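Local coordinates for protein DNA ligase (Archaeoglobus fulgidus, PDB 3GDE) that probably seals nicks in double-stranded DNA during replication, recombination and repair, using ATP and passing through an adenylated enzyme intermediate, at residues E165-D177 with A452-V464. Sequence-based numbering, arbitrary orientation.
Sequences EMRLGVGEGIMRD and ACLDPVTGKLLKV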
loop_
_atom_site.group_PDB
_atom_site.type_symbol
_atom_site.label_atom_id
_atom_site.label_comp_id
_atom_site.label_asym_id
_atom_site.label_seq_id
_atom_site.Cartn_x
_atom_site.Cartn_y
_atom_site.Cartn_z
ATOM N N GLU A 165 6.432 5.190 -10.127
ATOM C CA GLU A 165 7.586 4.294 -10.303
ATOM C C GLU A 165 8.831 5.030 -10.808
ATOM O O GLU A 165 8.969 5.319 -11.996
ATOM C CB GLU A 165 7.253 3.009 -11.126
ATOM C CG GLU A 165 7.254 3.093 -12.665
ATOM C CD GLU A 165 7.716 1.787 -13.405
ATOM O OE1 GLU A 165 8.372 0.882 -12.810
ATOM O OE2 GLU A 165 7.434 1.683 -14.624
ATOM N N MET A 166 9.738 5.332 -9.877
ATOM C CA MET A 166 10.938 6.139 -10.147
ATOM C C MET A 166 12.033 5.360 -10.879
ATOM O O MET A 166 12.876 5.954 -11.560
ATOM C CB MET A 166 11.497 6.708 -8.833
ATOM C CG MET A 166 10.561 7.645 -8.089
ATOM S SD MET A 166 10.004 9.013 -9.122
ATOM C CE MET A 166 11.290 10.228 -8.910
ATOM N N ARG A 167 12.015 4.038 -10.704
ATOM C CA ARG A 167 12.931 3.082 -11.365
ATOM C C ARG A 167 14.388 3.267 -10.965
ATOM O O ARG A 167 15.282 3.167 -11.796
ATOM C CB ARG A 167 12.759 3.102 -12.894
ATOM C CG ARG A 167 11.351 2.725 -13.352
ATOM C CD ARG A 167 11.195 2.843 -14.869
ATOM N NE ARG A 167 12.060 1.918 -15.595
ATOM C CZ ARG A 167 11.630 0.873 -16.305
ATOM N NH1 ARG A 167 10.330 0.608 -16.391
ATOM N NH2 ARG A 167 12.507 0.088 -16.930
ATOM N N LEU A 168 14.607 3.514 -9.674
ATOM C CA LEU A 168 15.932 3.823 -9.133
ATOM C C LEU A 168 16.479 2.667 -8.321
ATOM O O LEU A 168 17.639 2.694 -7.893
ATOM C CB LEU A 168 15.865 5.071 -8.236
ATOM C CG LEU A 168 15.173 6.323 -8.795
ATOM C CD1 LEU A 168 14.977 7.383 -7.705
ATOM C CD2 LEU A 168 15.946 6.880 -9.986
ATOM N N GLY A 169 15.644 1.659 -8.089
ATOM C CA GLY A 169 16.024 0.550 -7.226
ATOM C C GLY A 169 16.040 0.943 -5.753
ATOM O O GLY A 169 16.758 0.338 -4.952
ATOM N N VAL A 170 15.225 1.934 -5.395
ATOM C CA VAL A 170 15.166 2.452 -4.030
ATOM C C VAL A 170 13.783 2.187 -3.438
ATOM O O VAL A 170 12.765 2.644 -3.959
ATOM C CB VAL A 170 15.484 3.974 -3.978
ATOM C CG1 VAL A 170 15.304 4.531 -2.574
ATOM C CG2 VAL A 170 16.886 4.258 -4.512
ATOM N N GLY A 171 13.755 1.410 -2.366
ATOM C CA GLY A 171 12.511 1.141 -1.671
ATOM C C GLY A 171 12.520 1.708 -0.267
ATOM O O GLY A 171 13.356 2.557 0.086
ATOM N N GLU A 172 11.577 1.211 0.525
ATOM C CA GLU A 172 11.342 1.639 1.893
ATOM C C GLU A 172 12.533 1.314 2.785
ATOM O O GLU A 172 12.910 2.128 3.628
ATOM C CB GLU A 172 10.100 0.915 2.424
ATOM C CG GLU A 172 9.125 1.799 3.164
ATOM C CD GLU A 172 8.115 2.459 2.249
ATOM O OE1 GLU A 172 8.526 3.216 1.329
ATOM O OE2 GLU A 172 6.896 2.236 2.473
ATOM N N GLY A 173 13.114 0.127 2.588
ATOM C CA GLY A 173 14.256 -0.355 3.365
ATOM C C GLY A 173 15.500 0.509 3.194
ATOM O O GLY A 173 16.150 0.889 4.164
ATOM N N ILE A 174 15.835 0.823 1.947
ATOM C CA ILE A 174 16.961 1.714 1.681
ATOM C C ILE A 174 16.723 3.096 2.307
ATOM O O ILE A 174 17.608 3.638 2.978
ATOM C CB ILE A 174 17.263 1.794 0.183
ATOM C CG1 ILE A 174 17.909 0.481 -0.269
ATOM C CG2 ILE A 174 18.141 3.020 -0.138
ATOM C CD1 ILE A 174 17.956 0.294 -1.776
ATOM N N MET A 175 15.518 3.635 2.139
ATOM C CA MET A 175 15.183 4.944 2.709
ATOM C C MET A 175 15.266 5.026 4.239
ATOM O O MET A 175 15.794 6.007 4.765
ATOM C CB MET A 175 13.826 5.424 2.215
ATOM C CG MET A 175 13.849 5.896 0.775
ATOM S SD MET A 175 15.087 7.174 0.457
ATOM C CE MET A 175 14.506 8.462 1.578
ATOM N N ARG A 176 14.737 4.009 4.932
ATOM C CA ARG A 176 14.863 3.882 6.398
ATOM C C ARG A 176 16.344 3.927 6.784
ATOM O O ARG A 176 16.737 4.681 7.667
ATOM C CB ARG A 176 14.199 2.579 6.914
ATOM C CG ARG A 176 14.785 2.029 8.242
ATOM C CD ARG A 176 14.427 0.568 8.565
ATOM N NE ARG A 176 14.510 -0.321 7.403
ATOM C CZ ARG A 176 15.414 -1.286 7.222
ATOM N NH1 ARG A 176 16.349 -1.528 8.139
ATOM N NH2 ARG A 176 15.382 -2.022 6.111
ATOM N N ASP A 177 17.148 3.131 6.087
ATOM C CA ASP A 177 18.571 2.997 6.366
ATOM C C ASP A 177 19.349 4.279 6.057
ATOM O O ASP A 177 20.306 4.617 6.765
ATOM C CB ASP A 177 19.162 1.826 5.566
ATOM C CG ASP A 177 18.724 0.458 6.087
ATOM O OD1 ASP A 177 18.110 0.376 7.165
ATOM O OD2 ASP A 177 19.011 -0.554 5.413
ATOM N N ALA A 452 3.999 -10.525 -10.045
ATOM C CA ALA A 452 5.224 -10.249 -9.304
ATOM C C ALA A 452 4.955 -9.870 -7.864
ATOM O O ALA A 452 3.964 -9.208 -7.560
ATOM C CB ALA A 452 6.041 -9.156 -10.001
ATOM N N CYS A 453 5.844 -10.315 -6.983
ATOM C CA CYS A 453 5.839 -9.888 -5.596
ATOM C C CYS A 453 6.837 -8.725 -5.418
ATOM O O CYS A 453 7.614 -8.425 -6.318
ATOM C CB CYS A 453 6.168 -11.068 -4.668
ATOM S SG CYS A 453 7.877 -11.631 -4.698
ATOM N N LEU A 454 6.812 -8.090 -4.250
ATOM C CA LEU A 454 7.614 -6.910 -3.976
ATOM C C LEU A 454 8.851 -7.179 -3.103
ATOM O O LEU A 454 8.785 -7.902 -2.110
ATOM C CB LEU A 454 6.726 -5.839 -3.334
ATOM C CG LEU A 454 7.388 -4.534 -2.869
ATOM C CD1 LEU A 454 7.622 -3.570 -4.044
ATOM C CD2 LEU A 454 6.546 -3.888 -1.756
ATOM N N ASP A 455 9.986 -6.609 -3.497
ATOM C CA ASP A 455 11.158 -6.553 -2.639
ATOM C C ASP A 455 11.081 -5.206 -1.931
ATOM O O ASP A 455 11.304 -4.169 -2.553
ATOM C CB ASP A 455 12.435 -6.673 -3.477
ATOM C CG ASP A 455 13.724 -6.560 -2.643
ATOM O OD1 ASP A 455 13.680 -6.162 -1.460
ATOM O OD2 ASP A 455 14.800 -6.869 -3.189
ATOM N N PRO A 456 10.726 -5.207 -0.633
ATOM C CA PRO A 456 10.475 -3.946 0.070
ATOM C C PRO A 456 11.726 -3.093 0.365
ATOM O O PRO A 456 11.582 -1.928 0.711
ATOM C CB PRO A 456 9.802 -4.402 1.368
ATOM C CG PRO A 456 10.363 -5.745 1.609
ATOM C CD PRO A 456 10.526 -6.368 0.249
ATOM N N VAL A 457 12.929 -3.648 0.227
ATOM C CA VAL A 457 14.126 -2.818 0.394
ATOM C C VAL A 457 14.471 -1.982 -0.845
ATOM O O VAL A 457 14.816 -0.802 -0.718
ATOM C CB VAL A 457 15.375 -3.549 1.053
ATOM C CG1 VAL A 457 15.050 -4.964 1.541
ATOM C CG2 VAL A 457 16.651 -3.473 0.166
ATOM N N THR A 458 14.325 -2.579 -2.027
ATOM C CA THR A 458 14.647 -1.912 -3.280
ATOM C C THR A 458 13.419 -1.401 -4.051
ATOM O O THR A 458 13.556 -0.628 -5.005
ATOM C CB THR A 458 15.448 -2.850 -4.216
ATOM O OG1 THR A 458 14.636 -3.979 -4.576
ATOM C CG2 THR A 458 16.734 -3.335 -3.536
ATOM N N GLY A 459 12.232 -1.862 -3.655
ATOM C CA GLY A 459 10.993 -1.612 -4.400
ATOM C C GLY A 459 10.894 -2.333 -5.746
ATOM O O GLY A 459 9.985 -2.074 -6.537
ATOM N N LYS A 460 11.837 -3.223 -6.025
ATOM C CA LYS A 460 11.810 -3.982 -7.279
ATOM C C LYS A 460 10.716 -5.057 -7.256
ATOM O O LYS A 460 10.378 -5.582 -6.196
ATOM C CB LYS A 460 13.185 -4.584 -7.574
ATOM C CG LYS A 460 14.209 -3.536 -8.023
ATOM C CD LYS A 460 15.637 -3.935 -7.691
ATOM C CE LYS A 460 16.366 -4.461 -8.899
ATOM N NZ LYS A 460 17.848 -4.479 -8.677
ATOM N N LEU A 461 10.154 -5.356 -8.425
ATOM C CA LEU A 461 9.140 -6.405 -8.557
ATOM C C LEU A 461 9.793 -7.678 -9.056
ATOM O O LEU A 461 10.437 -7.678 -10.112
ATOM C CB LEU A 461 8.014 -5.994 -9.516
ATOM C CG LEU A 461 6.788 -5.186 -9.082
ATOM C CD1 LEU A 461 6.603 -5.127 -7.553
ATOM C CD2 LEU A 461 6.847 -3.808 -9.647
ATOM N N LEU A 462 9.636 -8.756 -8.292
ATOM C CA LEU A 462 10.219 -10.042 -8.643
ATOM C C LEU A 462 9.126 -10.997 -9.128
ATOM O O LEU A 462 8.177 -11.306 -8.389
ATOM C CB LEU A 462 11.001 -10.633 -7.457
ATOM C CG LEU A 462 11.979 -9.724 -6.690
ATOM C CD1 LEU A 462 12.627 -10.450 -5.517
ATOM C CD2 LEU A 462 13.056 -9.178 -7.606
ATOM N N LYS A 463 9.258 -11.440 -10.381
ATOM C CA LYS A 463 8.303 -12.364 -10.998
ATOM C C LYS A 463 8.159 -13.650 -10.207
ATOM O O LYS A 463 9.123 -14.176 -9.663
ATOM C CB LYS A 463 8.677 -12.693 -12.442
ATOM C CG LYS A 463 8.147 -11.702 -13.451
ATOM C CD LYS A 463 7.863 -12.392 -14.783
ATOM C CE LYS A 463 7.696 -11.376 -15.897
ATOM N NZ LYS A 463 7.400 -12.029 -17.203
ATOM N N VAL A 464 6.937 -14.158 -10.174
ATOM C CA VAL A 464 6.600 -15.256 -9.296
ATOM C C VAL A 464 5.675 -16.265 -10.005
ATOM O O VAL A 464 5.503 -17.394 -9.559
ATOM C CB VAL A 464 6.055 -14.675 -7.962
ATOM C CG1 VAL A 464 4.650 -15.124 -7.650
ATOM C CG2 VAL A 464 7.023 -14.930 -6.833
#
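Ile-174 and Val-457 set their side chains nearly perpendicular, CG1 of Ile-174 lying 4.2 Å from CG2 of Val-457. With that CG1 anti to its own carbonyl carbon (chi1 -73°), the branch comes against Val-457 O, 3.4 Å away, above and beyond the oxygen. The Ile-174 N-H points at a lone pair of this oxygen, in the plane of the carbonyl (N to O 3.3 Å); Gly-171 N adds a weak bond. Pro-456 O receives Gly-173 N at 3.2 Å, nearly straight at 165°. The hairpin turn thus offers its carbonyls to the N-terminal amides of helix 172-182, and a CB on Gly-171 or Gly-173 would clash with it. Thr-458 sets its CB 3.5 Å from Gly-169 O, while its OG1 accepts from Lys-460 N, an ST turn, and gives a weak bond to Asp-455 OD2. A valine in its place would probably leave Lys-460 N without its acceptor and Asp-455 OD2 without the hydroxyl's weak bond. Glu-172 turns its carboxylate elsewhere, OE1 salt-bridged to Lys-52 and OE2 hydrogen-bonded to Tyr-194. Here the hairpin joining strands 446-454 and 461-467 of the OB-fold domain docks on the N-terminal domain, where helix 22-34 packs on Ile-174, consistent with the closed conformation.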